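Local structure of digeranylgeranylglycerophospholipid reductase (Sulfolobus acidocaldarius, 4OPD) at residues Leu269-Arg274 with Ser290-Asn295; Asn75-Tyr80 with Trp88-Glu93; Gly215-Phe220 with Asp251-Asp256. The protein uses bound FAD to hydrogenate the double bonds of the geranylgeranyl chains of archaeal membrane lipid precursors, giving saturated phytanyl lipids. All blocks are in the same frame, centred on the assembly; numbering follows the deposited sequence.

Contact 1: Leu269-Arg274 with Ser290-Asn295; sequences LVPTRR and SGFTVN. With GRG (geranylgeranyl diphosphate), chain F.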
loop_
_atom_site.group_PDB
_atom_site.type_symbol
_atom_site.label_atom_id
_atom_site.label_comp_id
_atom_site.label_asym_id
_atom_site.label_seq_id
_atom_site.Cartn_x
_atom_site.Cartn_y
_atom_site.Cartn_z
ATOM N N LEU A 269 8.247 -4.486 5.987
ATOM C CA LEU A 269 7.532 -3.327 6.504
ATOM C C LEU A 269 6.494 -2.844 5.499
ATOM O O LEU A 269 6.653 -3.025 4.296
ATOM C CB LEU A 269 8.518 -2.204 6.851
ATOM C CG LEU A 269 9.575 -2.680 7.858
ATOM C CD1 LEU A 269 10.383 -1.543 8.401
ATOM C CD2 LEU A 269 8.932 -3.421 9.008
ATOM N N VAL A 270 5.422 -2.245 6.003
ATOM C CA VAL A 270 4.395 -1.695 5.135
ATOM C C VAL A 270 3.921 -0.345 5.695
ATOM O O VAL A 270 3.499 -0.249 6.851
ATOM C CB VAL A 270 3.223 -2.706 4.964
ATOM C CG1 VAL A 270 2.616 -3.079 6.304
ATOM C CG2 VAL A 270 2.171 -2.189 3.991
ATOM N N PRO A 271 4.030 0.713 4.881
ATOM C CA PRO A 271 3.540 2.038 5.283
ATOM C C PRO A 271 2.026 2.036 5.510
ATOM O O PRO A 271 1.317 1.285 4.838
ATOM C CB PRO A 271 3.919 2.935 4.098
ATOM C CG PRO A 271 4.102 2.034 2.956
ATOM C CD PRO A 271 4.598 0.720 3.525
ATOM N N THR A 272 1.546 2.833 6.459
ATOM C CA THR A 272 0.108 2.893 6.748
ATOM C C THR A 272 -0.322 4.338 6.956
ATOM O O THR A 272 -0.915 4.677 7.986
ATOM C CB THR A 272 -0.280 2.100 8.003
ATOM O OG1 THR A 272 0.364 2.675 9.152
ATOM C CG2 THR A 272 0.106 0.625 7.856
ATOM N N ARG A 273 -0.039 5.176 5.969
ATOM C CA ARG A 273 -0.362 6.597 6.071
ATOM C C ARG A 273 -0.798 7.176 4.737
ATOM O O ARG A 273 -0.772 6.496 3.706
ATOM C CB ARG A 273 0.846 7.381 6.589
ATOM C CG ARG A 273 2.145 7.095 5.844
ATOM C CD ARG A 273 3.099 8.297 5.988
ATOM N NE ARG A 273 2.752 9.363 5.054
ATOM C CZ ARG A 273 3.425 10.512 4.942
ATOM N NH1 ARG A 273 3.067 11.418 4.037
ATOM N NH2 ARG A 273 4.454 10.758 5.742
ATOM N N ARG A 274 -1.196 8.442 4.770
ATOM C CA ARG A 274 -1.456 9.217 3.563
ATOM C C ARG A 274 -0.219 9.158 2.673
ATOM O O ARG A 274 0.884 8.907 3.167
ATOM C CB ARG A 274 -1.796 10.668 3.941
ATOM C CG ARG A 274 -0.594 11.398 4.565
ATOM C CD ARG A 274 -1.014 12.370 5.678
ATOM N NE ARG A 274 0.148 12.945 6.356
ATOM C CZ ARG A 274 0.841 12.343 7.320
ATOM N NH1 ARG A 274 0.502 11.130 7.748
ATOM N NH2 ARG A 274 1.882 12.962 7.868
ATOM N N SER A 290 7.162 3.105 -1.780
ATOM C CA SER A 290 8.099 4.229 -1.693
ATOM C C SER A 290 7.368 5.559 -1.567
ATOM O O SER A 290 7.850 6.487 -0.909
ATOM C CB SER A 290 9.022 4.253 -2.911
ATOM O OG SER A 290 9.971 5.313 -2.796
ATOM N N GLY A 291 6.201 5.660 -2.201
ATOM C CA GLY A 291 5.408 6.875 -2.114
ATOM C C GLY A 291 4.279 6.779 -1.090
ATOM O O GLY A 291 3.369 7.604 -1.092
ATOM N N PHE A 292 4.346 5.770 -0.226
ATOM C CA PHE A 292 3.328 5.526 0.818
ATOM C C PHE A 292 1.903 5.400 0.271
ATOM O O PHE A 292 0.990 6.067 0.766
ATOM C CB PHE A 292 3.341 6.639 1.882
ATOM C CG PHE A 292 4.707 6.961 2.413
ATOM C CD1 PHE A 292 5.655 5.963 2.591
ATOM C CD2 PHE A 292 5.043 8.275 2.734
ATOM C CE1 PHE A 292 6.904 6.250 3.091
ATOM C CE2 PHE A 292 6.305 8.577 3.221
ATOM C CZ PHE A 292 7.235 7.562 3.404
ATOM N N THR A 293 1.708 4.523 -0.713
ATOM C CA THR A 293 0.404 4.372 -1.340
ATOM C C THR A 293 -0.529 3.348 -0.656
ATOM O O THR A 293 -1.641 3.134 -1.116
ATOM C CB THR A 293 0.559 3.992 -2.821
ATOM O OG1 THR A 293 1.513 2.932 -2.955
ATOM C CG2 THR A 293 1.055 5.193 -3.614
ATOM N N VAL A 294 -0.106 2.773 0.460
ATOM C CA VAL A 294 -0.860 1.689 1.087
ATOM C C VAL A 294 -2.071 2.220 1.845
ATOM O O VAL A 294 -1.983 3.246 2.494
ATOM C CB VAL A 294 0.029 0.898 2.042
ATOM C CG1 VAL A 294 -0.734 -0.208 2.718
ATOM C CG2 VAL A 294 1.220 0.335 1.281
ATOM N N ASN A 295 -3.191 1.509 1.741
ATOM C CA ASN A 295 -4.409 1.804 2.508
ATOM C C ASN A 295 -4.126 1.781 4.015
ATOM O O ASN A 295 -3.789 0.732 4.563
ATOM C CB ASN A 295 -5.484 0.776 2.141
ATOM C CG ASN A 295 -6.827 1.079 2.771
ATOM O OD1 ASN A 295 -6.948 1.161 3.987
ATOM N ND2 ASN A 295 -7.838 1.267 1.937
HETATM C C20 GRG F . -16.100 -1.702 14.344
HETATM C C19 GRG F . -15.239 -1.058 16.731
HETATM C C18 GRG F . -15.909 -0.669 15.431
HETATM C C17 GRG F . -16.350 0.586 15.236
HETATM C C16 GRG F . -17.042 0.979 13.947
HETATM C C14 GRG F . -18.053 4.053 12.398
HETATM C C13 GRG F . -17.077 2.902 12.304
HETATM C C15 GRG F . -16.484 2.315 13.564
HETATM C C12 GRG F . -16.684 2.425 11.105
HETATM C C11 GRG F . -17.181 3.007 9.800
HETATM C C9 GRG F . -16.171 4.071 9.384
HETATM C C8 GRG F . -15.239 3.546 8.302
HETATM C C10 GRG F . -14.383 4.551 7.560
HETATM C C7 GRG F . -15.171 2.225 8.004
HETATM C C6 GRG F . -14.314 1.631 6.889
HETATM C C5 GRG F . -12.850 1.464 7.161
HETATM C C3 GRG F . -12.284 0.636 6.024
HETATM C C4 GRG F . -12.653 -0.826 5.921
HETATM C C2 GRG F . -11.450 1.175 5.110
HETATM C C1 GRG F . -10.878 0.305 4.002
HETATM O O1 GRG F . -10.603 1.052 2.837
HETATM O O HOH W 1 0.768 4.207 3.183
#
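Val-294 packs against the end of strand 261-271, where its CB lies only 3.1 Å from Pro-271 O. Its two methyls divide the work: CG1 meets Val-270 CG2 at 3.7 Å, while CG2 touches Pro-271 CG at the same separation, and both pairs of side chains cross at about a right angle. Pro-271 CB also lies 3.8 Å from Phe-292 CD1. Beyond the proline, the guanidinium of Arg-273 receives Phe-292 over one face, with NE 3.4 Å from CD2 of the phenyl ring; the two planes are inclined by 40°, so this is no flat stack. The bend in the arginine chain at chi3 (-80°) brings NE and CZ alongside CD2, obliquely to the ring. The opposite face of the guanidinium is covered by that of Arg-274, CZ over CZ.

The next shell fixes this layering. Arg-273 NE donates to Arg-274 O at 2.7 Å, nearly straight and in the guanidinium plane, and NH1 forms a salt bridge with Glu-176; Arg-274 has its own carboxylate in Asp-349. Water 1 accepts from Arg-273 N and is also hydrogen-bonded to Val-294 O. Asn-295 ND2 donates to O1 of one geranylgeranyl ligand at 2.9 Å and also bonds Tyr-341 OH, a lipid-binding residue. Val-270 and Val-294 both touch the flavin cofactor, Val-294 next to the FAD-binding residues Asp-289 and Gly-301. With no direct hydrogen bond between the segments, the join rests on apolar contacts, the Arg-273 guanidinium packed against Phe-292, and a shared water, and the stacked arginines are probably stabilised by their acidic partners.

Contact 2: Asn75-Tyr80 with Trp88-Glu93; sequences NGIKLY and WTVNGE. With GRG (geranylgeranyl diphosphate), chain D.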
loop_
_atom_site.group_PDB
_atom_site.type_symbol
_atom_site.label_atom_id
_atom_site.label_comp_id
_atom_site.label_asym_id
_atom_site.label_seq_id
_atom_site.Cartn_x
_atom_site.Cartn_y
_atom_site.Cartn_z
ATOM N N ASN A 75 -14.429 -14.179 -2.917
ATOM C CA ASN A 75 -15.776 -13.622 -3.030
ATOM C C ASN A 75 -16.151 -12.694 -1.883
ATOM O O ASN A 75 -17.228 -12.090 -1.884
ATOM C CB ASN A 75 -16.795 -14.752 -3.143
ATOM C CG ASN A 75 -16.766 -15.401 -4.497
ATOM O OD1 ASN A 75 -16.564 -14.724 -5.509
ATOM N ND2 ASN A 75 -16.935 -16.720 -4.532
ATOM N N GLY A 76 -15.261 -12.577 -0.906
ATOM C CA GLY A 76 -15.523 -11.697 0.214
ATOM C C GLY A 76 -14.551 -11.859 1.355
ATOM O O GLY A 76 -13.546 -12.554 1.239
ATOM N N ILE A 77 -14.861 -11.202 2.465
ATOM C CA ILE A 77 -13.976 -11.131 3.615
ATOM C C ILE A 77 -14.789 -11.267 4.894
ATOM O O ILE A 77 -15.846 -10.652 5.027
ATOM C CB ILE A 77 -13.196 -9.791 3.649
ATOM C CG1 ILE A 77 -12.272 -9.666 2.435
ATOM C CG2 ILE A 77 -12.394 -9.661 4.932
ATOM C CD1 ILE A 77 -11.500 -8.380 2.408
ATOM N N LYS A 78 -14.302 -12.071 5.833
ATOM C CA LYS A 78 -14.958 -12.205 7.126
ATOM C C LYS A 78 -14.111 -11.498 8.160
ATOM O O LYS A 78 -12.932 -11.821 8.334
ATOM C CB LYS A 78 -15.156 -13.679 7.505
ATOM C CG LYS A 78 -15.904 -14.506 6.473
ATOM C CD LYS A 78 -17.348 -14.678 6.858
ATOM C CE LYS A 78 -18.090 -15.570 5.880
ATOM N NZ LYS A 78 -19.559 -15.554 6.162
ATOM N N LEU A 79 -14.707 -10.525 8.839
ATOM C CA LEU A 79 -13.993 -9.732 9.822
ATOM C C LEU A 79 -14.398 -10.171 11.223
ATOM O O LEU A 79 -15.573 -10.117 11.576
ATOM C CB LEU A 79 -14.275 -8.239 9.613
ATOM C CG LEU A 79 -13.631 -7.312 10.637
ATOM C CD1 LEU A 79 -12.125 -7.317 10.439
ATOM C CD2 LEU A 79 -14.197 -5.897 10.529
ATOM N N TYR A 80 -13.417 -10.614 12.010
ATOM C CA TYR A 80 -13.667 -11.198 13.324
ATOM C C TYR A 80 -13.339 -10.254 14.472
ATOM O O TYR A 80 -12.266 -9.652 14.508
ATOM C CB TYR A 80 -12.854 -12.477 13.518
ATOM C CG TYR A 80 -13.254 -13.643 12.646
ATOM C CD1 TYR A 80 -12.964 -13.658 11.277
ATOM C CD2 TYR A 80 -13.863 -14.762 13.202
ATOM C CE1 TYR A 80 -13.321 -14.740 10.485
ATOM C CE2 TYR A 80 -14.216 -15.839 12.424
ATOM C CZ TYR A 80 -13.947 -15.833 11.074
ATOM O OH TYR A 80 -14.315 -16.932 10.323
ATOM N N TRP A 88 -18.295 -10.038 10.863
ATOM C CA TRP A 88 -18.925 -9.238 9.827
ATOM C C TRP A 88 -18.461 -9.695 8.461
ATOM O O TRP A 88 -17.273 -9.923 8.255
ATOM C CB TRP A 88 -18.602 -7.762 10.013
ATOM C CG TRP A 88 -19.364 -7.118 11.136
ATOM C CD1 TRP A 88 -20.418 -7.642 11.830
ATOM C CD2 TRP A 88 -19.111 -5.829 11.696
ATOM N NE1 TRP A 88 -20.843 -6.745 12.789
ATOM C CE2 TRP A 88 -20.053 -5.626 12.724
ATOM C CE3 TRP A 88 -18.179 -4.823 11.422
ATOM C CZ2 TRP A 88 -20.088 -4.460 13.479
ATOM C CZ3 TRP A 88 -18.214 -3.666 12.174
ATOM C CH2 TRP A 88 -19.165 -3.497 13.192
ATOM N N THR A 89 -19.399 -9.840 7.532
ATOM C CA THR A 89 -19.061 -10.277 6.184
ATOM C C THR A 89 -19.183 -9.123 5.192
ATOM O O THR A 89 -20.156 -8.370 5.219
ATOM C CB THR A 89 -19.962 -11.447 5.730
ATOM O OG1 THR A 89 -19.813 -12.543 6.641
ATOM C CG2 THR A 89 -19.578 -11.904 4.323
ATOM N N VAL A 90 -18.175 -8.964 4.339
ATOM C CA VAL A 90 -18.271 -8.013 3.237
ATOM C C VAL A 90 -18.011 -8.767 1.944
ATOM O O VAL A 90 -16.975 -9.398 1.780
ATOM C CB VAL A 90 -17.286 -6.814 3.386
ATOM C CG1 VAL A 90 -17.707 -5.915 4.539
ATOM C CG2 VAL A 90 -15.861 -7.290 3.589
ATOM N N ASN A 91 -18.976 -8.729 1.036
ATOM C CA ASN A 91 -18.847 -9.438 -0.227
ATOM C C ASN A 91 -18.194 -8.548 -1.278
ATOM O O ASN A 91 -18.410 -7.333 -1.299
ATOM C CB ASN A 91 -20.213 -9.932 -0.710
ATOM C CG ASN A 91 -20.897 -10.837 0.301
ATOM O OD1 ASN A 91 -22.090 -10.700 0.564
ATOM N ND2 ASN A 91 -20.141 -11.762 0.874
ATOM N N GLY A 92 -17.391 -9.163 -2.141
ATOM C CA GLY A 92 -16.697 -8.453 -3.196
ATOM C C GLY A 92 -15.700 -9.371 -3.877
ATOM O O GLY A 92 -15.091 -10.228 -3.237
ATOM N N GLU A 93 -15.537 -9.204 -5.183
ATOM C CA GLU A 93 -14.677 -10.093 -5.943
ATOM C C GLU A 93 -13.214 -9.663 -5.891
ATOM O O GLU A 93 -12.892 -8.478 -6.002
ATOM C CB GLU A 93 -15.155 -10.175 -7.392
ATOM C CG GLU A 93 -16.441 -10.966 -7.542
ATOM C CD GLU A 93 -17.073 -10.803 -8.907
ATOM O OE1 GLU A 93 -16.537 -11.355 -9.887
ATOM O OE2 GLU A 93 -18.110 -10.116 -8.998
HETATM C C20 GRG D . -2.792 -8.520 4.818
HETATM C C19 GRG D . -1.334 -6.366 5.092
HETATM C C18 GRG D . -2.513 -7.076 4.466
HETATM C C17 GRG D . -3.312 -6.430 3.592
HETATM C C16 GRG D . -4.496 -7.137 2.970
HETATM C C14 GRG D . -7.566 -6.861 2.932
HETATM C C13 GRG D . -6.613 -6.721 1.765
HETATM C C15 GRG D . -5.209 -6.204 2.004
HETATM C C12 GRG D . -6.981 -7.064 0.515
HETATM C C11 GRG D . -8.344 -7.616 0.156
HETATM C C9 GRG D . -8.505 -7.470 -1.341
HETATM C C8 GRG D . -9.680 -8.274 -1.836
HETATM C C10 GRG D . -9.517 -9.735 -2.202
HETATM C C7 GRG D . -10.882 -7.688 -1.954
HETATM C C6 GRG D . -12.055 -8.504 -2.446
HETATM C C5 GRG D . -13.091 -8.552 -1.346
HETATM C C3 GRG D . -13.953 -7.309 -1.412
HETATM C C4 GRG D . -14.884 -6.990 -0.265
HETATM C C2 GRG D . -13.896 -6.492 -2.490
HETATM C C1 GRG D . -14.755 -5.249 -2.560
HETATM O O1 GRG D . -14.545 -4.608 -3.798
HETATM P PA GRG D . -15.815 -4.091 -4.584
HETATM O O1A GRG D . -15.943 -2.593 -4.410
HETATM O O3A GRG D . -17.102 -4.802 -3.986
HETATM O O2A GRG D . -15.664 -4.425 -6.051
HETATM P PB GRG D . -18.441 -5.096 -4.784
HETATM O O1B GRG D . -19.491 -5.613 -3.820
HETATM O O2B GRG D . -18.939 -3.822 -5.434
HETATM O O3B GRG D . -18.158 -6.137 -5.848
#
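Ile-77 and Val-90 sit opposite each other in an antiparallel beta hairpin, made by strands 70-80 and 87-97 within the eight-stranded mixed sheet. They form a hydrogen-bonded pair, and their side chains leave the same face of the sheet, where Ile-77 CB meets Val-90 CG2 at 3.7 Å. Ile-77 then extends fully, chi2 179°, and carries CD1 to 4.0 Å from C11 of a geranylgeranyl chain. Leu-79 and Trp-88 make the next hydrogen-bonded pair on this face. The leucine brings CD2 obliquely to CE3 of the indole, 4.2 Å away, while the far end of the tryptophan leads away from its partner. Leu-377 of helix 374-383 touches Leu-79, Trp-88 and Val-90, so the helix packs on the same apolar face.

The other face is polar. Here Lys-78 and Thr-89 run side by side in the same direction, with Lys-78 NZ donating to Thr-89 OG1 at 3.1 Å. The lysine is turned at chi2 (-100°), which brings CD as well as NZ close to that hydroxyl oxygen, and its ammonium also makes a cation-pi contact with Tyr-202. Asn-75, toward the other end of the hairpin, sends ND2 to Asp-201.

The two glycines serve different neighbours. Gly-76 lets the strands approach closely, its CA within 3.1 Å of Val-90 O, whereas Gly-92 leaves the side where a CB would stand to the lipid and has its O 3.2 Å from ligand C5. Gly-92 N binds Asn-75 O from above the carbonyl plane, 51° out of it, at 2.9 Å.

Contact 3: Gly215-Phe220 with Asp251-Asp256; sequences GYWWYF and DKYAPD. With GRG (geranylgeranyl diphosphate), chain D; GRG (geranylgeranyl diphosphate), chain E.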
loop_
_atom_site.group_PDB
_atom_site.type_symbol
_atom_site.label_atom_id
_atom_site.label_comp_id
_atom_site.label_asym_id
_atom_site.label_seq_id
_atom_site.Cartn_x
_atom_site.Cartn_y
_atom_site.Cartn_z
ATOM N N GLY A 215 -2.503 -3.726 14.438
ATOM C CA GLY A 215 -2.727 -4.306 13.128
ATOM C C GLY A 215 -3.802 -5.365 13.168
ATOM O O GLY A 215 -4.883 -5.148 13.729
ATOM N N TYR A 216 -3.515 -6.508 12.557
ATOM C CA TYR A 216 -4.426 -7.633 12.648
ATOM C C TYR A 216 -3.784 -8.930 12.221
ATOM O O TYR A 216 -2.732 -8.920 11.600
ATOM C CB TYR A 216 -5.680 -7.384 11.816
ATOM C CG TYR A 216 -5.511 -7.131 10.326
ATOM C CD1 TYR A 216 -5.289 -8.180 9.437
ATOM C CD2 TYR A 216 -5.670 -5.854 9.799
ATOM C CE1 TYR A 216 -5.195 -7.964 8.077
ATOM C CE2 TYR A 216 -5.576 -5.624 8.430
ATOM C CZ TYR A 216 -5.338 -6.682 7.577
ATOM O OH TYR A 216 -5.250 -6.477 6.216
ATOM N N TRP A 217 -4.428 -10.038 12.583
ATOM C CA TRP A 217 -4.071 -11.363 12.074
ATOM C C TRP A 217 -4.905 -11.672 10.847
ATOM O O TRP A 217 -6.028 -11.200 10.731
ATOM C CB TRP A 217 -4.324 -12.449 13.118
ATOM C CG TRP A 217 -3.201 -12.719 14.054
ATOM C CD1 TRP A 217 -2.916 -12.051 15.210
ATOM C CD2 TRP A 217 -2.221 -13.761 13.936
ATOM N NE1 TRP A 217 -1.811 -12.608 15.811
ATOM C CE2 TRP A 217 -1.372 -13.663 15.052
ATOM C CE3 TRP A 217 -1.975 -14.760 12.987
ATOM C CZ2 TRP A 217 -0.288 -14.524 15.245
ATOM C CZ3 TRP A 217 -0.905 -15.629 13.186
ATOM C CH2 TRP A 217 -0.079 -15.505 14.306
ATOM N N TRP A 218 -4.384 -12.496 9.945
ATOM C CA TRP A 218 -5.189 -12.897 8.803
ATOM C C TRP A 218 -4.981 -14.354 8.400
ATOM O O TRP A 218 -3.983 -14.988 8.720
ATOM C CB TRP A 218 -4.916 -11.986 7.597
ATOM C CG TRP A 218 -3.572 -12.150 6.913
ATOM C CD1 TRP A 218 -3.241 -13.075 5.959
ATOM C CD2 TRP A 218 -2.413 -11.323 7.087
ATOM N NE1 TRP A 218 -1.941 -12.888 5.551
ATOM C CE2 TRP A 218 -1.413 -11.817 6.224
ATOM C CE3 TRP A 218 -2.123 -10.213 7.894
ATOM C CZ2 TRP A 218 -0.141 -11.251 6.154
ATOM C CZ3 TRP A 218 -0.862 -9.649 7.818
ATOM C CH2 TRP A 218 0.116 -10.167 6.955
ATOM N N TYR A 219 -5.945 -14.837 7.640
ATOM C CA TYR A 219 -6.008 -16.202 7.193
ATOM C C TYR A 219 -6.627 -16.126 5.807
ATOM O O TYR A 219 -7.846 -16.023 5.670
ATOM C CB TYR A 219 -6.830 -17.017 8.187
ATOM C CG TYR A 219 -6.997 -18.487 7.891
ATOM C CD1 TYR A 219 -7.898 -18.916 6.937
ATOM C CD2 TYR A 219 -6.280 -19.448 8.606
ATOM C CE1 TYR A 219 -8.077 -20.275 6.678
ATOM C CE2 TYR A 219 -6.456 -20.813 8.353
ATOM C CZ TYR A 219 -7.362 -21.208 7.390
ATOM O OH TYR A 219 -7.564 -22.547 7.115
ATOM N N PHE A 220 -5.762 -16.108 4.790
ATOM C CA PHE A 220 -6.143 -15.886 3.394
ATOM C C PHE A 220 -5.999 -17.199 2.610
ATOM O O PHE A 220 -4.884 -17.561 2.229
ATOM C CB PHE A 220 -5.249 -14.816 2.731
ATOM C CG PHE A 220 -5.494 -13.406 3.196
ATOM C CD1 PHE A 220 -6.445 -13.110 4.165
ATOM C CD2 PHE A 220 -4.764 -12.360 2.637
ATOM C CE1 PHE A 220 -6.650 -11.793 4.572
ATOM C CE2 PHE A 220 -4.974 -11.054 3.039
ATOM C CZ PHE A 220 -5.916 -10.770 3.998
ATOM N N ASP A 251 -1.716 -20.821 16.571
ATOM C CA ASP A 251 -2.692 -21.896 16.779
ATOM C C ASP A 251 -4.101 -21.341 16.983
ATOM O O ASP A 251 -5.093 -22.024 16.740
ATOM C CB ASP A 251 -2.294 -22.763 17.971
ATOM C CG ASP A 251 -1.147 -23.703 17.654
ATOM O OD1 ASP A 251 -0.843 -23.908 16.457
ATOM O OD2 ASP A 251 -0.555 -24.246 18.607
ATOM N N LYS A 252 -4.182 -20.092 17.422
ATOM C CA LYS A 252 -5.472 -19.456 17.641
ATOM C C LYS A 252 -6.194 -19.230 16.317
ATOM O O LYS A 252 -7.413 -19.385 16.225
ATOM C CB LYS A 252 -5.290 -18.130 18.376
ATOM C CG LYS A 252 -6.565 -17.522 18.899
ATOM C CD LYS A 252 -6.273 -16.196 19.592
ATOM C CE LYS A 252 -7.434 -15.732 20.455
ATOM N NZ LYS A 252 -8.698 -15.554 19.684
ATOM N N TYR A 253 -5.431 -18.877 15.290
ATOM C CA TYR A 253 -6.005 -18.470 14.013
ATOM C C TYR A 253 -5.913 -19.557 12.959
ATOM O O TYR A 253 -6.709 -19.592 12.020
ATOM C CB TYR A 253 -5.318 -17.195 13.542
ATOM C CG TYR A 253 -5.445 -16.152 14.602
ATOM C CD1 TYR A 253 -6.678 -15.589 14.871
ATOM C CD2 TYR A 253 -4.361 -15.783 15.394
ATOM C CE1 TYR A 253 -6.830 -14.656 15.859
ATOM C CE2 TYR A 253 -4.509 -14.838 16.407
ATOM C CZ TYR A 253 -5.758 -14.282 16.626
ATOM O OH TYR A 253 -5.970 -13.346 17.613
ATOM N N ALA A 254 -4.957 -20.460 13.131
ATOM C CA ALA A 254 -4.734 -21.516 12.141
ATOM C C ALA A 254 -4.443 -22.859 12.790
ATOM O O ALA A 254 -3.351 -23.403 12.619
ATOM C CB ALA A 254 -3.586 -21.121 11.216
ATOM N N PRO A 255 -5.422 -23.417 13.520
ATOM C CA PRO A 255 -5.156 -24.693 14.191
ATOM C C PRO A 255 -5.037 -25.855 13.199
ATOM O O PRO A 255 -4.514 -26.904 13.550
ATOM C CB PRO A 255 -6.376 -24.869 15.099
ATOM C CG PRO A 255 -7.465 -24.159 14.385
ATOM C CD PRO A 255 -6.796 -22.944 13.761
ATOM N N ASP A 256 -5.492 -25.634 11.969
ATOM C CA ASP A 256 -5.591 -26.673 10.954
ATOM C C ASP A 256 -4.327 -26.850 10.116
ATOM O O ASP A 256 -4.215 -27.829 9.378
ATOM C CB ASP A 256 -6.773 -26.368 10.023
ATOM C CG ASP A 256 -6.722 -24.949 9.450
ATOM O OD1 ASP A 256 -6.190 -24.045 10.126
ATOM O OD2 ASP A 256 -7.223 -24.733 8.325
HETATM C C20 GRG D . -2.792 -8.520 4.818
HETATM C C19 GRG D . -1.334 -6.366 5.092
HETATM C C18 GRG D . -2.513 -7.076 4.466
HETATM C C17 GRG D . -3.312 -6.430 3.592
HETATM C C16 GRG D . -4.496 -7.137 2.970
HETATM C C14 GRG D . -7.566 -6.861 2.932
HETATM C C13 GRG D . -6.613 -6.721 1.765
HETATM C C15 GRG D . -5.209 -6.204 2.004
HETATM C C12 GRG D . -6.981 -7.064 0.515
HETATM C C11 GRG D . -8.344 -7.616 0.156
HETATM C C9 GRG D . -8.505 -7.470 -1.341
HETATM C C8 GRG D . -9.680 -8.274 -1.836
HETATM C C10 GRG D . -9.517 -9.735 -2.202
HETATM C C7 GRG D . -10.882 -7.688 -1.954
HETATM C C6 GRG D . -12.055 -8.504 -2.446
HETATM C C5 GRG D . -13.091 -8.552 -1.346
HETATM C C3 GRG D . -13.953 -7.309 -1.412
HETATM C C4 GRG D . -14.884 -6.990 -0.265
HETATM C C2 GRG D . -13.896 -6.492 -2.490
HETATM C C1 GRG D . -14.755 -5.249 -2.560
HETATM O O1 GRG D . -14.545 -4.608 -3.798
HETATM P PA GRG D . -15.815 -4.091 -4.584
HETATM O O1A GRG D . -15.943 -2.593 -4.410
HETATM O O3A GRG D . -17.102 -4.802 -3.986
HETATM O O2A GRG D . -15.664 -4.425 -6.051
HETATM P PB GRG D . -18.441 -5.096 -4.784
HETATM O O1B GRG D . -19.491 -5.613 -3.820
HETATM O O2B GRG D . -18.939 -3.822 -5.434
HETATM O O3B GRG D . -18.158 -6.137 -5.848
HETATM C C20 GRG E . -5.949 -1.643 11.765
HETATM C C19 GRG E . -6.706 -1.922 14.237
HETATM C C18 GRG E . -6.876 -2.287 12.775
HETATM C C17 GRG E . -7.853 -3.159 12.409
HETATM C C16 GRG E . -8.138 -3.651 10.991
HETATM C C14 GRG E . -11.388 -2.908 10.081
HETATM C C13 GRG E . -10.065 -3.170 9.401
HETATM C C15 GRG E . -8.794 -2.658 10.058
HETATM C C12 GRG E . -10.049 -3.812 8.205
HETATM C C11 GRG E . -11.358 -4.275 7.576
HETATM C C9 GRG E . -11.154 -4.966 6.234
HETATM C C8 GRG E . -12.128 -4.451 5.184
HETATM C C10 GRG E . -13.596 -4.340 5.517
HETATM C C7 GRG E . -11.696 -4.100 3.950
HETATM C C6 GRG E . -12.620 -3.553 2.875
HETATM C C5 GRG E . -12.703 -4.431 1.647
HETATM C C3 GRG E . -11.609 -4.204 0.615
HETATM C C4 GRG E . -10.220 -4.737 0.868
HETATM C C2 GRG E . -11.881 -3.554 -0.543
HETATM C C1 GRG E . -10.882 -3.307 -1.670
HETATM O O1 GRG E . -9.703 -2.641 -1.289
HETATM P PA GRG E . -9.369 -1.239 -1.942
HETATM O O1A GRG E . -9.463 -0.212 -0.849
HETATM O O3A GRG E . -10.407 -0.889 -3.072
HETATM O O2A GRG E . -7.972 -1.228 -2.511
#
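Trp-217 and Tyr-253 meet in an offset stack, the five-membered ring of the indole and the phenol lying 4.1 Å apart between centroids with their planes 25° from parallel. Tyr-253 CD2 comes over one face of the indole, 3.3 Å from Trp-217 CD2. Trp-217 CB adds a CH-pi contact, standing almost directly over the centre of the phenol. Chi2 of 85° sets the indole across its CB-CG bond, so that it can present a broad face to the tyrosine; Lys-252 CB lies over the phenol's opposite face. Both polar ends turn to the same residue: Trp-217 NE1 to Thr-211 O, and Tyr-253 OH to Thr-211 OG1.

Tyr-219 reaches out along a different line. Its CG is placed opposite the backbone N (chi1 -179°), and the ring passes Ala-254 CB at its edge before OH donates to Asp-256 OD2 at 2.5 Å, using the syn lone pair. Ring and carboxylate are nearly coplanar.

Tyr-216, Trp-218 and Phe-220 instead touch geranylgeranyl chains, and the last two also the flavin cofactor. The contact thus fastens the end of helix 242-253 and the following turn to strand 216-221, which lies between strands 202-206 and 226-234.

All three contacts reach one mixed eight-stranded sheet. Along the chain they come in series: contact 2 closes first, then contact 3, then contact 1. Strand 202-206 separates the hairpin of contact 2 from strand 216-221 of contact 3, whereas contact 1 begins on strand 261-271, an edge strand of the sheet within this chain, and leads to the loop before helix 302-322. Contacts 2 and 3 have centres about 16 Å apart and share a geranylgeranyl ligand; contact 1 is about 23 Å from each, between centres. No two of them touch. Residues of contacts 1 and 3 both touch the flavin cofactor, so the sheet spans lipid and cofactor, consistent with bringing isoprenoid double bonds to FAD.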